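Local coordinates for endoglucanase (Thermotoga maritima, PDB 1VHO), which probably acts as an aminopeptidase of the M42 family, with two divalent metal cations bound per subunit, at residues G108-V113 and C143-R148; D195-F200 and G214-N219; T229-S232 and S237-I240. One frame throughout, in Å; residues are numbered along the deposited sequence.

Interaction 1 (G108-V113 and C143-R148). Unlike the reference sequence in segment 143-148: Gly146 (reference Asp). With SO4 (sulfate ion), chain E.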
ATOM      1  N   GLY A 108      12.059  23.427   0.102  1.00 23.52           N
ATOM      2  CA  GLY A 108      12.450  22.189   0.829  1.00 23.19           C
ATOM      3  C   GLY A 108      11.153  21.682   1.491  1.00 23.05           C
ATOM      4  O   GLY A 108      10.051  22.018   1.068  1.00 25.01           O
ATOM      5  N   ILE A 109      11.263  20.977   2.574  1.00 20.92           N
ATOM      6  CA  ILE A 109      10.088  20.440   3.272  1.00 21.79           C
ATOM      7  C   ILE A 109       9.774  21.291   4.483  1.00 22.69           C
ATOM      8  O   ILE A 109      10.707  21.605   5.232  1.00 22.77           O
ATOM      9  CB  ILE A 109      10.460  18.988   3.701  1.00 24.52           C
ATOM     10  CG1 ILE A 109      10.720  18.199   2.397  1.00 26.52           C
ATOM     11  CG2 ILE A 109       9.343  18.356   4.505  1.00 21.72           C
ATOM     12  CD1 ILE A 109      11.091  16.728   2.662  1.00 29.63           C
ATOM     13  N   GLU A 110       8.527  21.704   4.653  1.00 20.24           N
ATOM     14  CA  GLU A 110       8.135  22.470   5.838  1.00 20.33           C
ATOM     15  C   GLU A 110       7.283  21.521   6.696  1.00 19.23           C
ATOM     16  O   GLU A 110       6.512  20.707   6.132  1.00 19.06           O
ATOM     17  CB  GLU A 110       7.255  23.678   5.457  1.00 21.94           C
ATOM     18  CG  GLU A 110       7.979  24.691   4.571  1.00 28.43           C
ATOM     19  CD  GLU A 110       8.711  25.734   5.390  1.00 34.25           C
ATOM     20  OE1 GLU A 110       8.693  25.666   6.649  1.00 34.11           O
ATOM     21  OE2 GLU A 110       9.318  26.632   4.778  1.00 36.99           O
ATOM     22  N   ARG A 111       7.420  21.540   7.990  1.00 17.96           N
ATOM     23  CA  ARG A 111       6.687  20.676   8.894  1.00 18.58           C
ATOM     24  C   ARG A 111       5.700  21.430   9.761  1.00 20.31           C
ATOM     25  O   ARG A 111       6.045  22.519  10.258  1.00 20.24           O
ATOM     26  CB  ARG A 111       7.723  19.973   9.807  1.00 21.21           C
ATOM     27  CG  ARG A 111       8.475  18.931   8.945  1.00 20.75           C
ATOM     28  CD  ARG A 111       9.605  18.288   9.752  1.00 24.87           C
ATOM     29  NE  ARG A 111      10.290  17.361   8.830  1.00 29.39           N
ATOM     30  CZ  ARG A 111      11.217  17.751   7.966  1.00 31.72           C
ATOM     31  NH1 ARG A 111      11.746  16.835   7.171  1.00 31.82           N
ATOM     32  NH2 ARG A 111      11.644  19.018   7.910  1.00 33.41           N
ATOM     33  N   GLY A 112       4.516  20.887   9.945  1.00 19.34           N
ATOM     34  CA  GLY A 112       3.559  21.618  10.788  1.00 18.13           C
ATOM     35  C   GLY A 112       2.534  20.648  11.312  1.00 17.76           C
ATOM     36  O   GLY A 112       2.631  19.442  11.071  1.00 18.57           O
ATOM     37  N   VAL A 113       1.572  21.197  12.049  1.00 16.03           N
ATOM     38  CA  VAL A 113       0.527  20.408  12.656  1.00 16.26           C
ATOM     39  C   VAL A 113      -0.837  20.934  12.228  1.00 17.56           C
ATOM     40  O   VAL A 113      -1.091  22.141  12.356  1.00 14.61           O
ATOM     41  CB  VAL A 113       0.630  20.544  14.201  1.00 19.95           C
ATOM     42  CG1 VAL A 113      -0.487  19.775  14.900  1.00 21.15           C
ATOM     43  CG2 VAL A 113       1.997  20.064  14.687  1.00 22.85           C
ATOM     44  N   CYS A 143       5.625  28.627   9.864  1.00 33.49           N
ATOM     45  CA  CYS A 143       6.581  28.051   8.927  1.00 38.15           C
ATOM     46  C   CYS A 143       7.846  28.895   8.785  1.00 39.46           C
ATOM     47  O   CYS A 143       7.837  30.098   8.954  1.00 37.87           O
ATOM     48  CB  CYS A 143       6.040  27.829   7.517  1.00 42.19           C
ATOM     49  SG  CYS A 143       4.357  27.356   7.347  1.00 38.31           S
ATOM     50  N   GLU A 144       8.869  28.189   8.288  1.00 41.44           N
ATOM     51  CA  GLU A 144      10.164  28.844   8.095  1.00 45.21           C
ATOM     52  C   GLU A 144      10.064  29.889   7.001  1.00 45.80           C
ATOM     53  O   GLU A 144      10.477  31.038   7.183  1.00 47.86           O
ATOM     54  CB  GLU A 144      11.223  27.788   7.780  1.00 47.96           C
ATOM     55  CG  GLU A 144      11.380  26.788   8.936  1.00 53.52           C
ATOM     56  CD  GLU A 144      11.786  27.505  10.214  1.00 57.05           C
ATOM     57  OE1 GLU A 144      11.086  27.324  11.238  1.00 60.49           O
ATOM     58  OE2 GLU A 144      12.776  28.262  10.177  1.00 57.48           O
ATOM     59  N   ARG A 145       9.591  29.463   5.846  1.00 44.84           N
ATOM     60  CA  ARG A 145       9.414  30.295   4.682  1.00 44.81           C
ATOM     61  C   ARG A 145       8.027  30.019   4.093  1.00 44.57           C
ATOM     62  O   ARG A 145       7.235  29.282   4.688  1.00 44.96           O
ATOM     63  CB  ARG A 145      10.463  30.075   3.604  1.00 47.76           C
ATOM     64  CG  ARG A 145      11.846  29.674   3.986  1.00 50.73           C
ATOM     65  CD  ARG A 145      12.965  30.443   3.386  1.00 55.49           C
ATOM     66  NE  ARG A 145      12.886  30.855   1.997  1.00 58.22           N
ATOM     67  CZ  ARG A 145      13.980  30.890   1.221  1.00 59.56           C
ATOM     68  NH1 ARG A 145      15.153  30.528   1.739  1.00 59.33           N
ATOM     69  NH2 ARG A 145      13.908  31.271  -0.042  1.00 59.24           N
ATOM     70  N   GLY A 146       7.772  30.511   2.890  1.00 43.40           N
ATOM     71  CA  GLY A 146       6.479  30.297   2.281  1.00 42.05           C
ATOM     72  C   GLY A 146       6.045  28.837   2.133  1.00 41.21           C
ATOM     73  O   GLY A 146       6.622  27.814   2.480  1.00 40.53           O
ATOM     74  N   VAL A 147       4.804  28.743   1.732  1.00 39.20           N
ATOM     75  CA  VAL A 147       4.011  27.587   1.383  1.00 36.51           C
ATOM     76  C   VAL A 147       3.134  28.188   0.269  1.00 35.96           C
ATOM     77  O   VAL A 147       2.889  29.417   0.390  1.00 36.40           O
ATOM     78  CB  VAL A 147       3.255  26.960   2.523  1.00 38.51           C
ATOM     79  CG1 VAL A 147       1.982  26.254   2.076  1.00 39.67           C
ATOM     80  CG2 VAL A 147       4.110  25.927   3.277  1.00 37.58           C
ATOM     81  N   ARG A 148       2.876  27.506  -0.822  1.00 32.12           N
ATOM     82  CA  ARG A 148       2.072  28.106  -1.885  1.00 30.92           C
ATOM     83  C   ARG A 148       0.938  27.183  -2.305  1.00 28.45           C
ATOM     84  O   ARG A 148       0.986  25.971  -2.124  1.00 24.58           O
ATOM     85  CB  ARG A 148       2.906  28.328  -3.156  1.00 34.57           C
ATOM     86  CG  ARG A 148       4.013  29.355  -3.107  1.00 38.81           C
ATOM     87  CD  ARG A 148       5.260  28.805  -3.778  1.00 44.93           C
ATOM     88  NE  ARG A 148       5.087  28.386  -5.159  1.00 48.12           N
ATOM     89  CZ  ARG A 148       5.488  27.239  -5.692  1.00 48.95           C
ATOM     90  NH1 ARG A 148       6.103  26.304  -4.977  1.00 44.46           N
ATOM     91  NH2 ARG A 148       5.294  26.985  -6.985  1.00 50.79           N
TER
HETATM   92  S   SO4 E 353       9.801  32.185   0.109  1.00 79.18           S
HETATM   93  O1  SO4 E 353      10.321  31.044   0.923  1.00 80.03           O
HETATM   94  O2  SO4 E 353       8.660  31.705  -0.738  1.00 79.37           O
HETATM   95  O3  SO4 E 353       9.339  33.265   1.034  1.00 79.85           O
HETATM   96  O4  SO4 E 353      10.905  32.699  -0.762  1.00 79.63           O
HETATM   97  O   HOH W   1       9.046  26.883   2.257  1.00 29.56           O
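Glu110 OE2 is gripped by two donors, the backbone N of Arg145 at 3.0 Å and a water that donates to it at 2.5 Å. The other oxygen, Glu110 OE1, takes the backbone N-H of Glu144 at 3.0 Å, and one carboxylate thereby spans two consecutive amides of the loop. Both bonds reach the syn sides of their oxygens, Arg145 N standing 28° out of the carboxylate plane, and the two together fix the rotation of the group. A bend about CB-CG (chi2 -89°) turns the carboxylate across the loop backbone, where Glu110 OE1 also lies 3.5 Å from Cys143 CB. The water donates its second hydrogen to Gly146 O at 2.6 Å and so ties the carboxylate one residue further along. Nearer the strand, Glu110 CG meets Val147 CG2 at 4.3 Å, and both side chains also touch Thr105. Two amide donors on a buried carboxylate would probably favour its charged form. An alanine at this position would remove the acceptor of both N-H groups and probably leave the loop backbone at Glu144 and Arg145 freer to shift. Farther out, the Arg145 guanidinium presents its edge to a sulfate probably taken from the crystallisation liquor, with a weak bond from NH2 to O4. Cys143 SG is covalently linked to the arsenic of a cacodylate, likewise probably from the crystallisation liquor, and Gly146 replaces the aspartate of the reference sequence. Strand 108-113 is an outermost strand of a six-stranded antiparallel sheet, and Glu110 ties to it the loop running from strand 137-139 to strand 152-155 of the same sheet, in the small beta domain inserted into the catalytic domain, as in M42 peptidases.

Interaction 2 (D195-F200 and G214-N219)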
ATOM      1  N   ASP A 195       5.395 -18.210 -14.867  1.00 21.25           N
ATOM      2  CA  ASP A 195       6.033 -16.926 -15.182  1.00 22.54           C
ATOM      3  C   ASP A 195       5.336 -15.965 -14.194  1.00 24.11           C
ATOM      4  O   ASP A 195       4.100 -16.058 -14.063  1.00 26.02           O
ATOM      5  CB  ASP A 195       5.787 -16.508 -16.615  1.00 24.55           C
ATOM      6  CG  ASP A 195       6.611 -17.379 -17.590  1.00 26.07           C
ATOM      7  OD1 ASP A 195       7.563 -18.057 -17.180  1.00 26.51           O
ATOM      8  OD2 ASP A 195       6.244 -17.351 -18.773  1.00 29.27           O
ATOM      9  N   VAL A 196       6.080 -15.121 -13.513  1.00 22.12           N
ATOM     10  CA  VAL A 196       5.448 -14.260 -12.503  1.00 21.92           C
ATOM     11  C   VAL A 196       5.516 -12.794 -12.853  1.00 22.04           C
ATOM     12  O   VAL A 196       6.600 -12.297 -13.218  1.00 22.93           O
ATOM     13  CB  VAL A 196       6.146 -14.505 -11.146  1.00 22.43           C
ATOM     14  CG1 VAL A 196       5.653 -13.535 -10.071  1.00 23.38           C
ATOM     15  CG2 VAL A 196       5.885 -15.954 -10.684  1.00 19.62           C
ATOM     16  N   TYR A 197       4.396 -12.098 -12.699  1.00 20.00           N
ATOM     17  CA  TYR A 197       4.332 -10.677 -12.963  1.00 20.68           C
ATOM     18  C   TYR A 197       3.899 -10.000 -11.648  1.00 19.81           C
ATOM     19  O   TYR A 197       2.856 -10.359 -11.113  1.00 19.88           O
ATOM     20  CB  TYR A 197       3.344 -10.311 -14.049  1.00 22.73           C
ATOM     21  CG  TYR A 197       3.722 -10.881 -15.410  1.00 26.45           C
ATOM     22  CD1 TYR A 197       3.473 -12.231 -15.678  1.00 25.34           C
ATOM     23  CD2 TYR A 197       4.364 -10.100 -16.361  1.00 26.82           C
ATOM     24  CE1 TYR A 197       3.826 -12.780 -16.887  1.00 28.49           C
ATOM     25  CE2 TYR A 197       4.717 -10.660 -17.587  1.00 28.16           C
ATOM     26  CZ  TYR A 197       4.423 -11.972 -17.851  1.00 30.41           C
ATOM     27  OH  TYR A 197       4.742 -12.555 -19.062  1.00 31.47           O
ATOM     28  N   VAL A 198       4.751  -9.108 -11.159  1.00 19.71           N
ATOM     29  CA  VAL A 198       4.463  -8.440  -9.867  1.00 18.78           C
ATOM     30  C   VAL A 198       4.160  -7.000 -10.162  1.00 20.07           C
ATOM     31  O   VAL A 198       5.036  -6.255 -10.646  1.00 20.54           O
ATOM     32  CB  VAL A 198       5.637  -8.683  -8.924  1.00 22.08           C
ATOM     33  CG1 VAL A 198       5.355  -8.068  -7.589  1.00 20.38           C
ATOM     34  CG2 VAL A 198       5.879 -10.195  -8.742  1.00 26.74           C
ATOM     35  N   VAL A 199       2.953  -6.549  -9.801  1.00 17.34           N
ATOM     36  CA  VAL A 199       2.514  -5.218 -10.188  1.00 18.78           C
ATOM     37  C   VAL A 199       2.290  -4.254  -9.020  1.00 18.24           C
ATOM     38  O   VAL A 199       1.537  -4.540  -8.095  1.00 18.71           O
ATOM     39  CB  VAL A 199       1.179  -5.384 -10.948  1.00 18.61           C
ATOM     40  CG1 VAL A 199       0.639  -4.037 -11.444  1.00 18.94           C
ATOM     41  CG2 VAL A 199       1.303  -6.400 -12.089  1.00 19.48           C
ATOM     42  N   PHE A 200       3.007  -3.150  -9.077  1.00 16.82           N
ATOM     43  CA  PHE A 200       2.943  -2.065  -8.101  1.00 17.60           C
ATOM     44  C   PHE A 200       2.217  -0.901  -8.787  1.00 18.31           C
ATOM     45  O   PHE A 200       2.798  -0.102  -9.543  1.00 19.25           O
ATOM     46  CB  PHE A 200       4.366  -1.675  -7.655  1.00 17.42           C
ATOM     47  CG  PHE A 200       5.183  -2.819  -7.100  1.00 15.34           C
ATOM     48  CD1 PHE A 200       5.963  -3.602  -7.950  1.00 17.77           C
ATOM     49  CD2 PHE A 200       5.162  -3.128  -5.753  1.00 15.81           C
ATOM     50  CE1 PHE A 200       6.727  -4.653  -7.440  1.00 18.45           C
ATOM     51  CE2 PHE A 200       5.883  -4.196  -5.231  1.00 15.45           C
ATOM     52  CZ  PHE A 200       6.687  -4.960  -6.096  1.00 17.91           C
ATOM     53  N   GLY A 214      -0.347  -1.926 -19.071  1.00 33.83           N
ATOM     54  CA  GLY A 214       0.342  -0.695 -19.468  1.00 31.73           C
ATOM     55  C   GLY A 214       1.809  -1.021 -19.698  1.00 32.35           C
ATOM     56  O   GLY A 214       2.575  -0.188 -20.199  1.00 32.88           O
ATOM     57  N   ALA A 215       2.233  -2.215 -19.283  1.00 31.31           N
ATOM     58  CA  ALA A 215       3.567  -2.716 -19.421  1.00 32.00           C
ATOM     59  C   ALA A 215       3.666  -3.998 -20.243  1.00 32.35           C
ATOM     60  O   ALA A 215       4.607  -4.177 -21.002  1.00 33.61           O
ATOM     61  CB  ALA A 215       4.162  -3.027 -18.026  1.00 34.15           C
ATOM     62  N   TYR A 216       2.813  -4.995 -19.994  1.00 32.27           N
ATOM     63  CA  TYR A 216       2.862  -6.265 -20.708  1.00 32.35           C
ATOM     64  C   TYR A 216       1.481  -6.661 -21.194  1.00 33.04           C
ATOM     65  O   TYR A 216       0.540  -6.827 -20.405  1.00 31.58           O
ATOM     66  CB  TYR A 216       3.383  -7.385 -19.790  1.00 32.09           C
ATOM     67  CG  TYR A 216       4.828  -7.233 -19.386  1.00 31.01           C
ATOM     68  CD1 TYR A 216       5.861  -7.680 -20.193  1.00 29.43           C
ATOM     69  CD2 TYR A 216       5.135  -6.613 -18.168  1.00 29.58           C
ATOM     70  CE1 TYR A 216       7.183  -7.530 -19.797  1.00 30.77           C
ATOM     71  CE2 TYR A 216       6.452  -6.437 -17.776  1.00 29.77           C
ATOM     72  CZ  TYR A 216       7.466  -6.893 -18.596  1.00 30.99           C
ATOM     73  OH  TYR A 216       8.764  -6.720 -18.201  1.00 30.46           O
ATOM     74  N   GLU A 217       1.316  -6.784 -22.511  1.00 35.16           N
ATOM     75  CA  GLU A 217       0.019  -7.141 -23.086  1.00 36.38           C
ATOM     76  C   GLU A 217      -0.199  -8.650 -22.945  1.00 37.23           C
ATOM     77  O   GLU A 217       0.062  -9.409 -23.880  1.00 37.87           O
ATOM     78  CB  GLU A 217      -0.017  -6.769 -24.575  1.00 36.62           C
ATOM     79  N   ILE A 218      -0.602  -9.085 -21.763  1.00 35.90           N
ATOM     80  CA  ILE A 218      -0.833 -10.480 -21.467  1.00 35.67           C
ATOM     81  C   ILE A 218      -2.149 -10.626 -20.704  1.00 36.33           C
ATOM     82  O   ILE A 218      -2.682  -9.648 -20.193  1.00 36.00           O
ATOM     83  CB  ILE A 218       0.283 -11.052 -20.568  1.00 35.13           C
ATOM     84  CG1 ILE A 218       0.349 -10.227 -19.257  1.00 32.63           C
ATOM     85  CG2 ILE A 218       1.636 -11.102 -21.221  1.00 32.03           C
ATOM     86  CD1 ILE A 218       0.759 -11.132 -18.094  1.00 32.33           C
ATOM     87  N   ASN A 219      -2.642 -11.847 -20.617  1.00 36.58           N
ATOM     88  CA  ASN A 219      -3.837 -12.157 -19.848  1.00 36.55           C
ATOM     89  C   ASN A 219      -3.388 -13.239 -18.855  1.00 35.51           C
ATOM     90  O   ASN A 219      -3.083 -14.362 -19.258  1.00 35.81           O
ATOM     91  CB  ASN A 219      -4.996 -12.674 -20.688  1.00 41.78           C
ATOM     92  CG  ASN A 219      -6.305 -12.581 -19.926  1.00 45.48           C
ATOM     93  OD1 ASN A 219      -6.692 -11.515 -19.438  1.00 48.72           O
ATOM     94  ND2 ASN A 219      -7.017 -13.695 -19.827  1.00 51.01           N
TER
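The Tyr197 ring carries Ile218 CD1 on one face and directs an edge at the face of Tyr216. The methyl group stands 3.6 Å from the ring centroid of Tyr197, a CH-pi contact only 10° off the ring normal. In the edge-to-face pair, Tyr197 CE2 lies over the Tyr216 ring toward its rim, 3.9 Å from Tyr216 CG; the ring centroids are 5.4 Å apart and the planes inclined at 68°. Tyr197 also stacks with Tyr53, and Lys43 makes a cation-pi contact with Tyr216. An inverse gamma turn centred on Glu217, closed by a weak bond from Ile218 N to Tyr216 O (2.9 Å), lets both Tyr216 and Ile218 point at the same tyrosine. Ile218 CG1 takes the crowded position between backbone N and carbonyl carbon (chi1 58°), and CD1 extends from it over the Tyr197 ring.

Strand 195-201, helix 208-213 and strand 222-229 form a beta-alpha-beta crossover in the large mixed sheet of the catalytic domain, with strand 61-67 between the two parallel strands; the loop 214-219 is its return limb. Tyr197 faces this loop, whereas Val196, Val198 and Phe200 pack on helix 171-187 across the sheet. The contact between the two segments is apolar, and the hydroxyls look elsewhere: Tyr197 OH is hydrogen-bonded to Lys61 NZ and Tyr216 OH to Glu41 OE2. Near the first of these, Ile218 CG2 comes within 4.1 Å of Tyr197 OH.

Interaction 3 (T229-S232 and S237-I240)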
ATOM      1  N   THR A 229      -6.363  -5.879   6.182  1.00 17.08           N
ATOM      2  CA  THR A 229      -7.667  -5.953   6.879  1.00 19.59           C
ATOM      3  C   THR A 229      -7.453  -6.009   8.373  1.00 21.71           C
ATOM      4  O   THR A 229      -6.375  -6.254   8.895  1.00 19.03           O
ATOM      5  CB  THR A 229      -8.358  -7.284   6.453  1.00 23.03           C
ATOM      6  OG1 THR A 229      -9.735  -7.278   6.848  1.00 23.14           O
ATOM      7  CG2 THR A 229      -7.690  -8.483   7.141  1.00 17.19           C
ATOM      8  N   PHE A 230      -8.535  -5.921   9.146  1.00 26.79           N
ATOM      9  CA  PHE A 230      -8.396  -6.183  10.597  1.00 29.24           C
ATOM     10  C   PHE A 230      -9.802  -6.441  11.142  1.00 30.97           C
ATOM     11  O   PHE A 230     -10.121  -7.561  11.517  1.00 31.37           O
ATOM     12  CB  PHE A 230      -7.672  -5.120  11.396  1.00 31.53           C
ATOM     13  CG  PHE A 230      -7.192  -5.627  12.745  1.00 33.25           C
ATOM     14  CD1 PHE A 230      -6.245  -6.640  12.812  1.00 31.29           C
ATOM     15  CD2 PHE A 230      -7.715  -5.110  13.913  1.00 32.22           C
ATOM     16  CE1 PHE A 230      -5.835  -7.131  14.049  1.00 32.59           C
ATOM     17  CE2 PHE A 230      -7.324  -5.614  15.155  1.00 34.12           C
ATOM     18  CZ  PHE A 230      -6.385  -6.627  15.218  1.00 31.27           C
ATOM     19  N   ALA A 231     -10.616  -5.392  11.080  1.00 31.48           N
ATOM     20  CA  ALA A 231     -11.990  -5.504  11.604  1.00 31.74           C
ATOM     21  C   ALA A 231     -12.909  -6.227  10.646  1.00 31.84           C
ATOM     22  O   ALA A 231     -12.685  -6.360   9.452  1.00 28.91           O
ATOM     23  CB  ALA A 231     -12.525  -4.110  11.885  1.00 34.32           C
ATOM     24  N   SER A 232     -13.915  -6.907  11.230  1.00 33.57           N
ATOM     25  CA  SER A 232     -14.866  -7.604  10.355  1.00 35.45           C
ATOM     26  C   SER A 232     -16.072  -6.696  10.244  1.00 36.99           C
ATOM     27  O   SER A 232     -16.179  -5.771  11.069  1.00 38.62           O
ATOM     28  CB  SER A 232     -15.162  -8.995  10.887  1.00 40.56           C
ATOM     29  OG  SER A 232     -14.171  -9.905  10.396  1.00 37.70           O
ATOM     30  N   SER A 237     -18.201 -11.619  13.651  1.00 31.49           N
ATOM     31  CA  SER A 237     -17.459 -11.326  14.890  1.00 33.83           C
ATOM     32  C   SER A 237     -15.984 -11.049  14.577  1.00 33.05           C
ATOM     33  O   SER A 237     -15.430 -11.718  13.714  1.00 31.94           O
ATOM     34  CB  SER A 237     -17.652 -12.579  15.751  1.00 35.11           C
ATOM     35  OG  SER A 237     -16.880 -12.640  16.896  1.00 39.05           O
ATOM     36  N   ASP A 238     -15.371 -10.032  15.126  1.00 33.24           N
ATOM     37  CA  ASP A 238     -13.968  -9.686  14.919  1.00 32.98           C
ATOM     38  C   ASP A 238     -13.095 -10.835  15.439  1.00 30.10           C
ATOM     39  O   ASP A 238     -13.275 -11.267  16.584  1.00 29.78           O
ATOM     40  CB  ASP A 238     -13.596  -8.408  15.644  1.00 40.80           C
ATOM     41  CG  ASP A 238     -13.941  -7.097  14.985  1.00 46.60           C
ATOM     42  OD1 ASP A 238     -14.699  -7.035  13.994  1.00 49.24           O
ATOM     43  OD2 ASP A 238     -13.416  -6.047  15.446  1.00 47.09           O
ATOM     44  N   HIS A 239     -12.148 -11.335  14.648  1.00 25.80           N
ATOM     45  CA  HIS A 239     -11.304 -12.418  15.098  1.00 24.23           C
ATOM     46  C   HIS A 239      -9.883 -12.334  14.526  1.00 24.23           C
ATOM     47  O   HIS A 239      -8.992 -13.086  14.935  1.00 24.67           O
ATOM     48  CB  HIS A 239     -11.953 -13.765  14.731  1.00 28.16           C
ATOM     49  CG  HIS A 239     -12.121 -13.958  13.250  1.00 28.10           C
ATOM     50  ND1 HIS A 239     -13.133 -13.420  12.507  1.00 32.68           N
ATOM     51  CD2 HIS A 239     -11.305 -14.596  12.377  1.00 29.48           C
ATOM     52  CE1 HIS A 239     -12.942 -13.709  11.221  1.00 30.89           C
ATOM     53  NE2 HIS A 239     -11.859 -14.437  11.122  1.00 30.27           N
ATOM     54  N   ILE A 240      -9.625 -11.404  13.630  1.00 20.38           N
ATOM     55  CA  ILE A 240      -8.270 -11.308  13.057  1.00 21.75           C
ATOM     56  C   ILE A 240      -7.275 -10.778  14.051  1.00 20.04           C
ATOM     57  O   ILE A 240      -7.529  -9.797  14.769  1.00 18.96           O
ATOM     58  CB  ILE A 240      -8.297 -10.422  11.785  1.00 23.49           C
ATOM     59  CG1 ILE A 240      -9.237 -11.026  10.729  1.00 24.56           C
ATOM     60  CG2 ILE A 240      -6.882 -10.248  11.234  1.00 21.08           C
ATOM     61  CD1 ILE A 240      -8.872 -12.404  10.257  1.00 27.39           C
TER
HETATM   62  O   HOH W   2     -11.722  -9.627  12.343  1.00 34.53           O
HETATM   63  O   HOH W   3      -9.684  -8.225  14.518  1.00 40.21           O
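A single direct hydrogen bond joins the segments, from Ser232 N to Asp238 OD1 at 2.9 Å. It is nearly straight (164°) but descends on the carboxylate from above, 52° out of its plane. Asp238 CG lies anti to the carbonyl carbon (chi1 -81°), which brings the carboxylate alongside Ala231 and Ser232.

Water carries the rest of the polar link. Phe230 O accepts from two molecules: one, 2.7 Å away, also donates to Ser232 OG and accepts from His239 N; the other donates to Ile240 O at 2.7 Å and sits over the centre of the Phe230 ring. The carbonyls of Phe230 and Ile240 are thus bridged without touching.

Both segments belong to the connection from strand 222-229 to strand 247-249, which leaves the central sheet on the side of the predicted zinc site; the Phe230 side chain is about 10 Å from that of Asp172.

Among apolar contacts, the Phe230 and Ile240 side chains run antiparallel, passing side by side, with Phe230 CD1 4.0 Å from Ile240 CG2. Ile240 also packs on Val247 and Pro304. Separately, Ile240 O approaches the Phe230 ring obliquely, 3.2 Å from Phe230 CE1.

Within 237-240, His239 ND1 donates to Ser237 O in the ring plane (3.1 Å), while NE2 is hydrogen-bonded to Glu275 O; two carbonyl partners would probably favour the doubly protonated ring.

How the interactions relate
The three contacts follow one another along the chain and none touches another. Interaction 1 stands apart in the six-stranded antiparallel sheet, its centre about 40 Å from that of interaction 2 and about 39 Å from that of interaction 3. The other two share the mixed eight-stranded sheet of the catalytic domain, with centres about 32 Å apart. Strand 222-229 relates them: the loop of interaction 2 leads into it, and interaction 3 begins at its far end. That strand carries Asp227, a predicted zinc ligand, so interactions 2 and 3 flank a strand of the probable metal site, whereas interaction 1 belongs to a domain away from it.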